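Local coordinates for protein telomeric DNA-binding factor trf1 (Schizosaccharomyces pombe, PDB 6K5S) that probably binds telomeric double-stranded DNA and carries an all-helical domain of the telomere repeat binding factor type, at residues L127-I137 / L202-F211; L151-A160 / I183-A194. All blocks are in the same frame, centred on the assembly; numbering follows the deposited sequence.

In the fold
Interaction 1 and interaction 2 lie side by side on the same side of the chain's centre, their centres about 14 Å apart, both within the telomere repeat binding factor domain. Along the chain, both segments of interaction 2 fall between the two segments of interaction 1. Helix 122-141 leads directly on to helix 147-154, and helix 177-195 to helix 202-205, and through these two consecutive pairs the chain passes from one contact to the other and back. They also touch: Lys132 NZ lies 2.7 Å from Leu154 O, and Thr133 OG1 lies 2.9 Å from Arg189 NH1, both probable hydrogen bonds. Neither contact is touched by the second chain of the assembly.

Interaction 1. Residues L127-I137 / L202-F211; sequences LYMELKTQAYI and LNEVYPWGKF
Leu127 opens the contact by pointing CD1 at Phe211, whose ring fills a hole between Leu127, Glu130, Leu131 and Gln134 as a knob from the start of helix 208-222. One turn on, Glu130 lends its CB to the same ring, 3.7 Å from Phe211 CD1. Its chain bends at chi2, and OE2 forms a salt bridge with Arg189 of helix 177-195. Leu131 meets the far end of the ring, its CD1 3.8 Å from Phe211 CZ. Thr133 turns CG2, anti to its own nitrogen, over one face of the Tyr206 ring in a CH-pi contact, CG2 standing 4.1 Å from the ring centroid; Val205 CG1 covers the opposite face.

Gln134 carries the polar part of the contact. With CG anti to the carbonyl carbon (chi1 -65°), CG lies against Phe211, and the bend at chi2 (-53°) then turns the amide to the turn between helices 202-205 and 208-222. NE2 donates to Tyr206 O at 2.9 Å, nearly straight at 169°; the acceptor lies close to the amide plane, but the donor stands above the carbonyl plane. A water donates to both Gln134 OE1 (2.7 Å) and Tyr206 O, closing a small ring of bonds. OE1 also lies at the edge of the Trp208 indole, 3.4 Å from CE3.

Tyr136 receives Leu202 CD1 at the edge of its ring, while its hydroxyl bonds to Gln199. Ile137 ends the contact, its branches spread over Leu202, Asn203 and the CB of Tyr206.

Helix 202-205, the turn and the start of helix 208-222 thus pack on helix 122-141 mainly through apolar groups, while the buried Gln134 amide holds the carbonyl where the helical path breaks, NE2 directly and OE1 through a water.

Interaction 2. Residues L151-A160 / I183-A194; sequences LNDLFPSDMA and IEKCTARKERLA
The chain leaves helix 147-154 at Phe155 and re-enters a helix at Met159, running past helix 177-195 with Phe155 CA 6.4 Å from Lys190 CA and Met159 CA 6.7 Å from Ile183 CA. Phe155 is the central side chain. Lys190 CA lies over one face of its ring, and the aliphatic part of Lys190 slides past it in the opposite direction, with CG and CD against Phe155 CB. Around the rest of the ring stand Cys186, Arg189 CG and Leu193 CD1, the last 3.7 Å from Phe155 CE2. The guanidinium of Arg189 leads away, to Thr133 of helix 122-141.

Lys190 leaves its helix with CG anti to the backbone N (chi1 -168°) and stays extended to its end, which carries the ammonium across to the end of helix 147-154. There NZ donates to Asn152 OD1 at 2.6 Å, tilted 20° from the carbonyl plane, and makes a weak bond of 3.3 Å to Phe155 O. Two oxygens at the helix end therefore share one charged nitrogen, which probably polarises both carbonyls.

Within the all-helical fold of the telomere repeat binding factors, this contact fastens the bend between helices 147-154 and 159-166 to helix 177-195. Phe155 also touches Lys132 and so lies between helices 122-141 and 177-195.

In helix 147-154, one turn before Phe155, Leu151 divides its methyls, CD1 meeting Ala194 CB at 3.7 Å and CD2 lying by Leu193. Beyond the bend, Met159 SD lies 3.8 Å from Cys186 CB, and the turn at chi3 (69°) brings its CE close to Cys186 SG. Beside it, Ile183 CD1 presses on Ala160 CB at 3.6 Å.

Interaction 1. Residues L127-I137 / L202-F211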
loop_
_atom_site.group_PDB
_atom_site.type_symbol
_atom_site.label_atom_id
_atom_site.label_comp_id
_atom_site.label_asym_id
_atom_site.label_seq_id
_atom_site.Cartn_x
_atom_site.Cartn_y
_atom_site.Cartn_z
ATOM N N LEU A 127 -29.845 9.943 4.845
ATOM C CA LEU A 127 -28.608 10.244 4.132
ATOM C C LEU A 127 -28.781 10.104 2.617
ATOM O O LEU A 127 -28.258 10.920 1.854
ATOM C CB LEU A 127 -27.498 9.329 4.628
ATOM C CG LEU A 127 -26.061 9.799 4.505
ATOM C CD1 LEU A 127 -25.896 11.228 5.067
ATOM C CD2 LEU A 127 -25.165 8.790 5.237
ATOM N N TYR A 128 -29.481 9.054 2.173
ATOM C CA TYR A 128 -29.797 8.873 0.756
ATOM C C TYR A 128 -30.481 10.115 0.182
ATOM O O TYR A 128 -30.114 10.608 -0.893
ATOM C CB TYR A 128 -30.712 7.663 0.615
ATOM C CG TYR A 128 -30.723 6.941 -0.706
ATOM C CD1 TYR A 128 -29.721 7.128 -1.650
ATOM C CD2 TYR A 128 -31.740 6.056 -1.003
ATOM C CE1 TYR A 128 -29.748 6.445 -2.851
ATOM C CE2 TYR A 128 -31.763 5.365 -2.201
ATOM C CZ TYR A 128 -30.767 5.564 -3.113
ATOM O OH TYR A 128 -30.782 4.874 -4.300
ATOM N N MET A 129 -31.516 10.600 0.875
ATOM C CA MET A 129 -32.287 11.737 0.389
ATOM C C MET A 129 -31.428 12.985 0.259
ATOM O O MET A 129 -31.582 13.751 -0.709
ATOM C CB MET A 129 -33.470 12.006 1.324
ATOM C CG MET A 129 -34.308 13.240 0.973
ATOM S SD MET A 129 -35.610 13.561 2.224
ATOM C CE MET A 129 -34.663 13.922 3.677
ATOM N N GLU A 130 -30.569 13.248 1.254
ATOM C CA GLU A 130 -29.711 14.428 1.196
ATOM C C GLU A 130 -28.650 14.289 0.110
ATOM O O GLU A 130 -28.266 15.278 -0.525
ATOM C CB GLU A 130 -29.040 14.680 2.556
ATOM C CG GLU A 130 -30.003 15.022 3.721
ATOM C CD GLU A 130 -30.866 16.270 3.485
ATOM O OE1 GLU A 130 -30.498 17.141 2.664
ATOM O OE2 GLU A 130 -31.932 16.388 4.134
ATOM N N LEU A 131 -28.122 13.087 -0.080
ATOM C CA LEU A 131 -27.204 12.877 -1.195
ATOM C C LEU A 131 -27.878 13.226 -2.517
ATOM O O LEU A 131 -27.304 13.940 -3.347
ATOM C CB LEU A 131 -26.703 11.427 -1.226
ATOM C CG LEU A 131 -25.810 11.140 -2.447
ATOM C CD1 LEU A 131 -24.522 11.971 -2.405
ATOM C CD2 LEU A 131 -25.454 9.657 -2.468
ATOM N N LYS A 132 -29.085 12.702 -2.745
ATOM C CA LYS A 132 -29.794 12.995 -3.988
ATOM C C LYS A 132 -30.015 14.499 -4.137
ATOM O O LYS A 132 -29.878 15.049 -5.233
ATOM C CB LYS A 132 -31.129 12.241 -4.028
ATOM C CG LYS A 132 -30.976 10.694 -4.074
ATOM C CD LYS A 132 -32.337 10.002 -3.862
ATOM C CE LYS A 132 -32.282 8.468 -4.124
ATOM N NZ LYS A 132 -31.821 8.190 -5.512
ATOM N N THR A 133 -30.287 15.181 -3.029
ATOM C CA THR A 133 -30.492 16.628 -3.078
ATOM C C THR A 133 -29.223 17.354 -3.517
ATOM O O THR A 133 -29.279 18.259 -4.354
ATOM C CB THR A 133 -30.958 17.149 -1.714
ATOM O OG1 THR A 133 -32.164 16.467 -1.348
ATOM C CG2 THR A 133 -31.246 18.666 -1.813
ATOM N N GLN A 134 -28.067 16.961 -2.973
ATOM C CA GLN A 134 -26.812 17.559 -3.422
ATOM C C GLN A 134 -26.493 17.184 -4.866
ATOM O O GLN A 134 -25.950 18.008 -5.614
ATOM C CB GLN A 134 -25.650 17.158 -2.503
ATOM C CG GLN A 134 -25.767 17.699 -1.050
ATOM C CD GLN A 134 -25.983 19.218 -0.997
ATOM O OE1 GLN A 134 -25.287 19.971 -1.677
ATOM N NE2 GLN A 134 -26.935 19.659 -0.181
ATOM N N ALA A 135 -26.785 15.944 -5.279
ATOM C CA ALA A 135 -26.574 15.609 -6.688
ATOM C C ALA A 135 -27.420 16.504 -7.586
ATOM O O ALA A 135 -26.957 16.957 -8.638
ATOM C CB ALA A 135 -26.888 14.137 -6.953
ATOM N N TYR A 136 -28.674 16.749 -7.190
ATOM C CA TYR A 136 -29.541 17.621 -7.961
ATOM C C TYR A 136 -28.961 19.030 -8.039
ATOM O O TYR A 136 -28.890 19.622 -9.123
ATOM C CB TYR A 136 -30.956 17.629 -7.351
ATOM C CG TYR A 136 -31.869 18.690 -7.940
ATOM C CD1 TYR A 136 -32.333 18.579 -9.257
ATOM C CD2 TYR A 136 -32.266 19.805 -7.190
ATOM C CE1 TYR A 136 -33.172 19.550 -9.816
ATOM C CE2 TYR A 136 -33.092 20.787 -7.738
ATOM C CZ TYR A 136 -33.557 20.639 -9.059
ATOM O OH TYR A 136 -34.387 21.583 -9.624
ATOM N N ILE A 137 -28.517 19.567 -6.900
ATOM C CA ILE A 137 -28.007 20.936 -6.855
ATOM C C ILE A 137 -26.745 21.062 -7.691
ATOM O O ILE A 137 -26.574 22.027 -8.444
ATOM C CB ILE A 137 -27.765 21.351 -5.395
ATOM C CG1 ILE A 137 -29.121 21.550 -4.702
ATOM C CG2 ILE A 137 -26.877 22.599 -5.340
ATOM C CD1 ILE A 137 -29.025 21.594 -3.168
ATOM N N LEU A 202 -31.027 27.138 -3.870
ATOM C CA LEU A 202 -31.190 25.856 -3.187
ATOM C C LEU A 202 -29.946 25.482 -2.385
ATOM O O LEU A 202 -30.054 24.853 -1.330
ATOM C CB LEU A 202 -31.553 24.765 -4.193
ATOM C CG LEU A 202 -33.073 24.689 -4.425
ATOM C CD1 LEU A 202 -33.427 23.706 -5.538
ATOM C CD2 LEU A 202 -33.839 24.359 -3.145
ATOM N N ASN A 203 -28.766 25.899 -2.828
ATOM C CA ASN A 203 -27.577 25.529 -2.074
ATOM C C ASN A 203 -27.456 26.294 -0.762
ATOM O O ASN A 203 -26.751 25.840 0.140
ATOM C CB ASN A 203 -26.333 25.746 -2.916
ATOM C CG ASN A 203 -26.190 27.172 -3.366
ATOM O OD1 ASN A 203 -26.834 28.077 -2.832
ATOM N ND2 ASN A 203 -25.345 27.386 -4.364
ATOM N N GLU A 204 -28.093 27.462 -0.638
ATOM C CA GLU A 204 -28.161 28.084 0.677
ATOM C C GLU A 204 -29.155 27.344 1.558
ATOM O O GLU A 204 -28.926 27.171 2.758
ATOM C CB GLU A 204 -28.523 29.564 0.543
ATOM C CG GLU A 204 -27.468 30.380 -0.201
ATOM C CD GLU A 204 -27.679 31.879 -0.068
ATOM O OE1 GLU A 204 -27.422 32.620 -1.047
ATOM O OE2 GLU A 204 -28.119 32.316 1.017
ATOM N N VAL A 205 -30.242 26.854 0.958
ATOM C CA VAL A 205 -31.268 26.111 1.686
ATOM C C VAL A 205 -30.761 24.732 2.113
ATOM O O VAL A 205 -31.076 24.245 3.207
ATOM C CB VAL A 205 -32.519 26.000 0.796
ATOM C CG1 VAL A 205 -33.407 24.937 1.292
ATOM C CG2 VAL A 205 -33.250 27.330 0.730
ATOM N N TYR A 206 -30.010 24.055 1.244
ATOM C CA TYR A 206 -29.413 22.761 1.561
ATOM C C TYR A 206 -27.907 22.923 1.396
ATOM O O TYR A 206 -27.329 22.482 0.386
ATOM C CB TYR A 206 -29.978 21.654 0.670
ATOM C CG TYR A 206 -31.481 21.471 0.787
ATOM C CD1 TYR A 206 -32.044 20.792 1.860
ATOM C CD2 TYR A 206 -32.327 21.966 -0.192
ATOM C CE1 TYR A 206 -33.419 20.614 1.952
ATOM C CE2 TYR A 206 -33.694 21.801 -0.111
ATOM C CZ TYR A 206 -34.238 21.134 0.964
ATOM O OH TYR A 206 -35.607 20.985 1.019
ATOM N N PRO A 207 -27.241 23.574 2.358
ATOM C CA PRO A 207 -25.815 23.873 2.201
ATOM C C PRO A 207 -24.969 22.608 2.162
ATOM O O PRO A 207 -25.260 21.610 2.825
ATOM C CB PRO A 207 -25.490 24.720 3.442
ATOM C CG PRO A 207 -26.477 24.264 4.471
ATOM C CD PRO A 207 -27.747 23.981 3.685
ATOM N N TRP A 208 -23.908 22.668 1.355
ATOM C CA TRP A 208 -23.000 21.532 1.235
ATOM C C TRP A 208 -22.369 21.187 2.578
ATOM O O TRP A 208 -22.350 20.020 2.991
ATOM C CB TRP A 208 -21.932 21.846 0.196
ATOM C CG TRP A 208 -20.890 20.793 0.032
ATOM C CD1 TRP A 208 -19.573 20.888 0.357
ATOM C CD2 TRP A 208 -21.074 19.490 -0.531
ATOM N NE1 TRP A 208 -18.916 19.717 0.031
ATOM C CE2 TRP A 208 -19.820 18.845 -0.519
ATOM C CE3 TRP A 208 -22.182 18.803 -1.031
ATOM C CZ2 TRP A 208 -19.643 17.546 -0.994
ATOM C CZ3 TRP A 208 -22.010 17.524 -1.522
ATOM C CH2 TRP A 208 -20.751 16.899 -1.488
ATOM N N GLY A 209 -21.874 22.202 3.286
ATOM C CA GLY A 209 -21.236 21.959 4.572
ATOM C C GLY A 209 -22.098 21.141 5.509
ATOM O O GLY A 209 -21.606 20.251 6.206
ATOM N N LYS A 210 -23.408 21.399 5.505
ATOM C CA LYS A 210 -24.298 20.590 6.324
ATOM C C LYS A 210 -24.338 19.144 5.838
ATOM O O LYS A 210 -24.363 18.211 6.652
ATOM C CB LYS A 210 -25.701 21.199 6.339
ATOM C CG LYS A 210 -26.584 20.628 7.421
ATOM C CD LYS A 210 -27.963 21.292 7.423
ATOM C CE LYS A 210 -29.048 20.285 7.098
ATOM N NZ LYS A 210 -29.089 19.189 8.096
ATOM N N PHE A 211 -24.337 18.922 4.520
ATOM C CA PHE A 211 -24.319 17.533 4.066
ATOM C C PHE A 211 -22.999 16.865 4.417
ATOM O O PHE A 211 -22.971 15.690 4.802
ATOM C CB PHE A 211 -24.578 17.441 2.558
ATOM C CG PHE A 211 -24.428 16.043 2.019
ATOM C CD1 PHE A 211 -25.359 15.075 2.322
ATOM C CD2 PHE A 211 -23.335 15.695 1.245
ATOM C CE1 PHE A 211 -25.225 13.783 1.839
ATOM C CE2 PHE A 211 -23.186 14.399 0.762
ATOM C CZ PHE A 211 -24.128 13.446 1.059
HETATM O O HOH W 1 -25.270 22.644 -1.879
#

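Interaction 2. Residues L151-A160 / I183-A194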
loop_
_atom_site.group_PDB
_atom_site.type_symbol
_atom_site.label_atom_id
_atom_site.label_comp_id
_atom_site.label_asym_id
_atom_site.label_seq_id
_atom_site.Cartn_x
_atom_site.Cartn_y
_atom_site.Cartn_z
ATOM N N LEU A 151 -34.403 15.530 -11.825
ATOM C CA LEU A 151 -35.137 15.072 -10.657
ATOM C C LEU A 151 -35.726 13.693 -10.886
ATOM O O LEU A 151 -35.770 12.879 -9.957
ATOM C CB LEU A 151 -36.219 16.078 -10.288
ATOM C CG LEU A 151 -35.688 17.303 -9.563
ATOM C CD1 LEU A 151 -36.697 18.463 -9.539
ATOM C CD2 LEU A 151 -35.290 16.915 -8.127
ATOM N N ASN A 152 -36.184 13.408 -12.112
ATOM C CA ASN A 152 -36.768 12.101 -12.383
ATOM C C ASN A 152 -35.709 11.011 -12.338
ATOM O O ASN A 152 -36.017 9.865 -11.994
ATOM C CB ASN A 152 -37.489 12.098 -13.737
ATOM C CG ASN A 152 -38.862 12.761 -13.678
ATOM O OD1 ASN A 152 -39.400 13.046 -12.601
ATOM N ND2 ASN A 152 -39.426 13.033 -14.851
ATOM N N ASP A 153 -34.453 11.346 -12.655
ATOM C CA ASP A 153 -33.377 10.375 -12.489
ATOM C C ASP A 153 -33.051 10.172 -11.018
ATOM O O ASP A 153 -32.841 9.038 -10.571
ATOM C CB ASP A 153 -32.120 10.833 -13.226
ATOM C CG ASP A 153 -32.250 10.719 -14.719
ATOM O OD1 ASP A 153 -33.276 10.182 -15.199
ATOM O OD2 ASP A 153 -31.326 11.176 -15.411
ATOM N N LEU A 154 -32.995 11.261 -10.253
ATOM C CA LEU A 154 -32.505 11.159 -8.887
ATOM C C LEU A 154 -33.570 10.688 -7.913
ATOM O O LEU A 154 -33.229 10.110 -6.881
ATOM C CB LEU A 154 -31.954 12.504 -8.432
ATOM C CG LEU A 154 -30.574 12.815 -8.996
ATOM C CD1 LEU A 154 -30.232 14.253 -8.659
ATOM C CD2 LEU A 154 -29.515 11.846 -8.461
ATOM N N PHE A 155 -34.842 10.949 -8.210
ATOM C CA PHE A 155 -35.969 10.599 -7.351
ATOM C C PHE A 155 -36.958 9.819 -8.206
ATOM O O PHE A 155 -38.036 10.325 -8.555
ATOM C CB PHE A 155 -36.638 11.846 -6.768
ATOM C CG PHE A 155 -35.755 12.668 -5.871
ATOM C CD1 PHE A 155 -35.709 12.415 -4.510
ATOM C CD2 PHE A 155 -35.006 13.719 -6.375
ATOM C CE1 PHE A 155 -34.902 13.168 -3.669
ATOM C CE2 PHE A 155 -34.192 14.475 -5.529
ATOM C CZ PHE A 155 -34.150 14.198 -4.173
ATOM N N PRO A 156 -36.622 8.583 -8.564
ATOM C CA PRO A 156 -37.343 7.901 -9.638
ATOM C C PRO A 156 -38.648 7.299 -9.137
ATOM O O PRO A 156 -38.885 7.164 -7.938
ATOM C CB PRO A 156 -36.357 6.819 -10.089
ATOM C CG PRO A 156 -35.550 6.512 -8.861
ATOM C CD PRO A 156 -35.542 7.746 -7.996
ATOM N N SER A 157 -39.501 6.936 -10.097
ATOM C CA SER A 157 -40.787 6.334 -9.768
ATOM C C SER A 157 -40.673 4.869 -9.352
ATOM O O SER A 157 -41.587 4.358 -8.696
ATOM C CB SER A 157 -41.745 6.458 -10.958
ATOM O OG SER A 157 -41.298 5.662 -12.046
ATOM N N ASP A 158 -39.579 4.190 -9.705
ATOM C CA ASP A 158 -39.397 2.775 -9.396
ATOM C C ASP A 158 -38.633 2.538 -8.089
ATOM O O ASP A 158 -37.989 1.490 -7.934
ATOM C CB ASP A 158 -38.694 2.070 -10.563
ATOM C CG ASP A 158 -37.244 2.530 -10.755
ATOM O OD1 ASP A 158 -36.836 3.523 -10.123
ATOM O OD2 ASP A 158 -36.499 1.894 -11.537
ATOM N N MET A 159 -38.674 3.484 -7.143
ATOM C CA MET A 159 -37.876 3.329 -5.927
ATOM C C MET A 159 -38.289 2.071 -5.168
ATOM O O MET A 159 -37.440 1.382 -4.587
ATOM C CB MET A 159 -38.006 4.565 -5.032
ATOM C CG MET A 159 -36.978 5.680 -5.300
ATOM S SD MET A 159 -36.823 6.913 -3.969
ATOM C CE MET A 159 -36.064 5.884 -2.750
ATOM N N ALA A 160 -39.585 1.743 -5.185
ATOM C CA ALA A 160 -40.074 0.574 -4.460
ATOM C C ALA A 160 -39.607 -0.717 -5.111
ATOM O O ALA A 160 -39.168 -1.646 -4.424
ATOM C CB ALA A 160 -41.600 0.601 -4.382
ATOM N N ILE A 183 -39.418 6.236 0.638
ATOM C CA ILE A 183 -40.123 6.598 -0.583
ATOM C C ILE A 183 -40.975 7.840 -0.352
ATOM O O ILE A 183 -40.978 8.774 -1.166
ATOM C CB ILE A 183 -40.958 5.413 -1.088
ATOM C CG1 ILE A 183 -40.031 4.264 -1.474
ATOM C CG2 ILE A 183 -41.793 5.825 -2.290
ATOM C CD1 ILE A 183 -40.742 3.097 -2.006
ATOM N N GLU A 184 -41.676 7.895 0.782
ATOM C CA GLU A 184 -42.531 9.045 1.054
ATOM C C GLU A 184 -41.706 10.303 1.301
ATOM O O GLU A 184 -42.041 11.377 0.781
ATOM C CB GLU A 184 -43.448 8.748 2.239
ATOM C CG GLU A 184 -44.473 9.827 2.525
ATOM C CD GLU A 184 -45.604 9.319 3.405
ATOM O OE1 GLU A 184 -45.790 8.083 3.482
ATOM O OE2 GLU A 184 -46.300 10.151 4.025
ATOM N N LYS A 185 -40.611 10.186 2.066
ATOM C CA LYS A 185 -39.732 11.332 2.293
ATOM C C LYS A 185 -39.109 11.814 0.993
ATOM O O LYS A 185 -38.966 13.026 0.771
ATOM C CB LYS A 185 -38.633 10.974 3.293
ATOM C CG LYS A 185 -39.095 10.920 4.748
ATOM C CD LYS A 185 -38.032 10.335 5.677
ATOM C CE LYS A 185 -36.837 11.269 5.841
ATOM N NZ LYS A 185 -35.808 10.710 6.786
ATOM N N CYS A 186 -38.719 10.878 0.131
ATOM C CA CYS A 186 -38.102 11.242 -1.137
ATOM C C CYS A 186 -39.096 11.935 -2.063
ATOM O O CYS A 186 -38.747 12.928 -2.710
ATOM C CB CYS A 186 -37.514 9.997 -1.791
ATOM S SG CYS A 186 -35.888 9.590 -1.150
ATOM N N THR A 187 -40.332 11.420 -2.139
ATOM C CA THR A 187 -41.375 12.058 -2.943
ATOM C C THR A 187 -41.582 13.507 -2.525
ATOM O O THR A 187 -41.658 14.406 -3.370
ATOM C CB THR A 187 -42.693 11.286 -2.811
ATOM O OG1 THR A 187 -42.459 9.890 -3.034
ATOM C CG2 THR A 187 -43.733 11.795 -3.800
ATOM N N ALA A 188 -41.680 13.747 -1.214
ATOM C CA ALA A 188 -41.850 15.103 -0.699
ATOM C C ALA A 188 -40.659 15.993 -1.033
ATOM O O ALA A 188 -40.833 17.179 -1.350
ATOM C CB ALA A 188 -42.069 15.057 0.813
ATOM N N ARG A 189 -39.436 15.451 -0.947
ATOM C CA ARG A 189 -38.253 16.248 -1.256
ATOM C C ARG A 189 -38.189 16.580 -2.744
ATOM O O ARG A 189 -37.814 17.701 -3.125
ATOM C CB ARG A 189 -36.989 15.509 -0.796
ATOM C CG ARG A 189 -35.693 16.189 -1.193
ATOM C CD ARG A 189 -35.562 17.546 -0.511
ATOM N NE ARG A 189 -35.612 17.429 0.948
ATOM C CZ ARG A 189 -34.549 17.249 1.726
ATOM N NH1 ARG A 189 -33.331 17.137 1.199
ATOM N NH2 ARG A 189 -34.700 17.163 3.041
ATOM N N LYS A 190 -38.579 15.632 -3.598
ATOM C CA LYS A 190 -38.618 15.903 -5.034
ATOM C C LYS A 190 -39.549 17.072 -5.344
ATOM O O LYS A 190 -39.182 17.996 -6.079
ATOM C CB LYS A 190 -39.047 14.643 -5.785
ATOM C CG LYS A 190 -38.849 14.687 -7.285
ATOM C CD LYS A 190 -39.588 13.534 -7.950
ATOM C CE LYS A 190 -39.142 13.367 -9.386
ATOM N NZ LYS A 190 -40.015 12.416 -10.134
ATOM N N GLU A 191 -40.750 17.058 -4.763
ATOM C CA GLU A 191 -41.709 18.128 -5.009
ATOM C C GLU A 191 -41.179 19.463 -4.505
ATOM O O GLU A 191 -41.233 20.472 -5.219
ATOM C CB GLU A 191 -43.046 17.785 -4.345
ATOM C CG GLU A 191 -43.968 18.990 -4.114
ATOM C CD GLU A 191 -45.435 18.590 -4.023
ATOM O OE1 GLU A 191 -45.704 17.395 -3.757
ATOM O OE2 GLU A 191 -46.313 19.463 -4.218
ATOM N N ARG A 192 -40.662 19.498 -3.271
ATOM C CA ARG A 192 -40.088 20.741 -2.764
ATOM C C ARG A 192 -38.986 21.249 -3.683
ATOM O O ARG A 192 -38.886 22.456 -3.945
ATOM C CB ARG A 192 -39.554 20.547 -1.344
ATOM C CG ARG A 192 -38.601 21.654 -0.915
ATOM C CD ARG A 192 -38.537 21.821 0.586
ATOM N NE ARG A 192 -39.615 22.674 1.067
ATOM C CZ ARG A 192 -40.751 22.203 1.561
ATOM N NH1 ARG A 192 -41.690 23.036 1.978
ATOM N NH2 ARG A 192 -40.940 20.889 1.633
ATOM N N LEU A 193 -38.163 20.339 -4.207
ATOM C CA LEU A 193 -37.065 20.767 -5.061
ATOM C C LEU A 193 -37.582 21.303 -6.390
ATOM O O LEU A 193 -37.070 22.308 -6.900
ATOM C CB LEU A 193 -36.087 19.604 -5.277
ATOM C CG LEU A 193 -35.201 19.269 -4.070
ATOM C CD1 LEU A 193 -34.382 18.029 -4.358
ATOM C CD2 LEU A 193 -34.291 20.417 -3.651
ATOM N N ALA A 194 -38.602 20.651 -6.964
ATOM C CA ALA A 194 -39.073 21.061 -8.281
ATOM C C ALA A 194 -39.781 22.412 -8.213
ATOM O O ALA A 194 -39.601 23.258 -9.095
ATOM C CB ALA A 194 -39.996 19.994 -8.867
#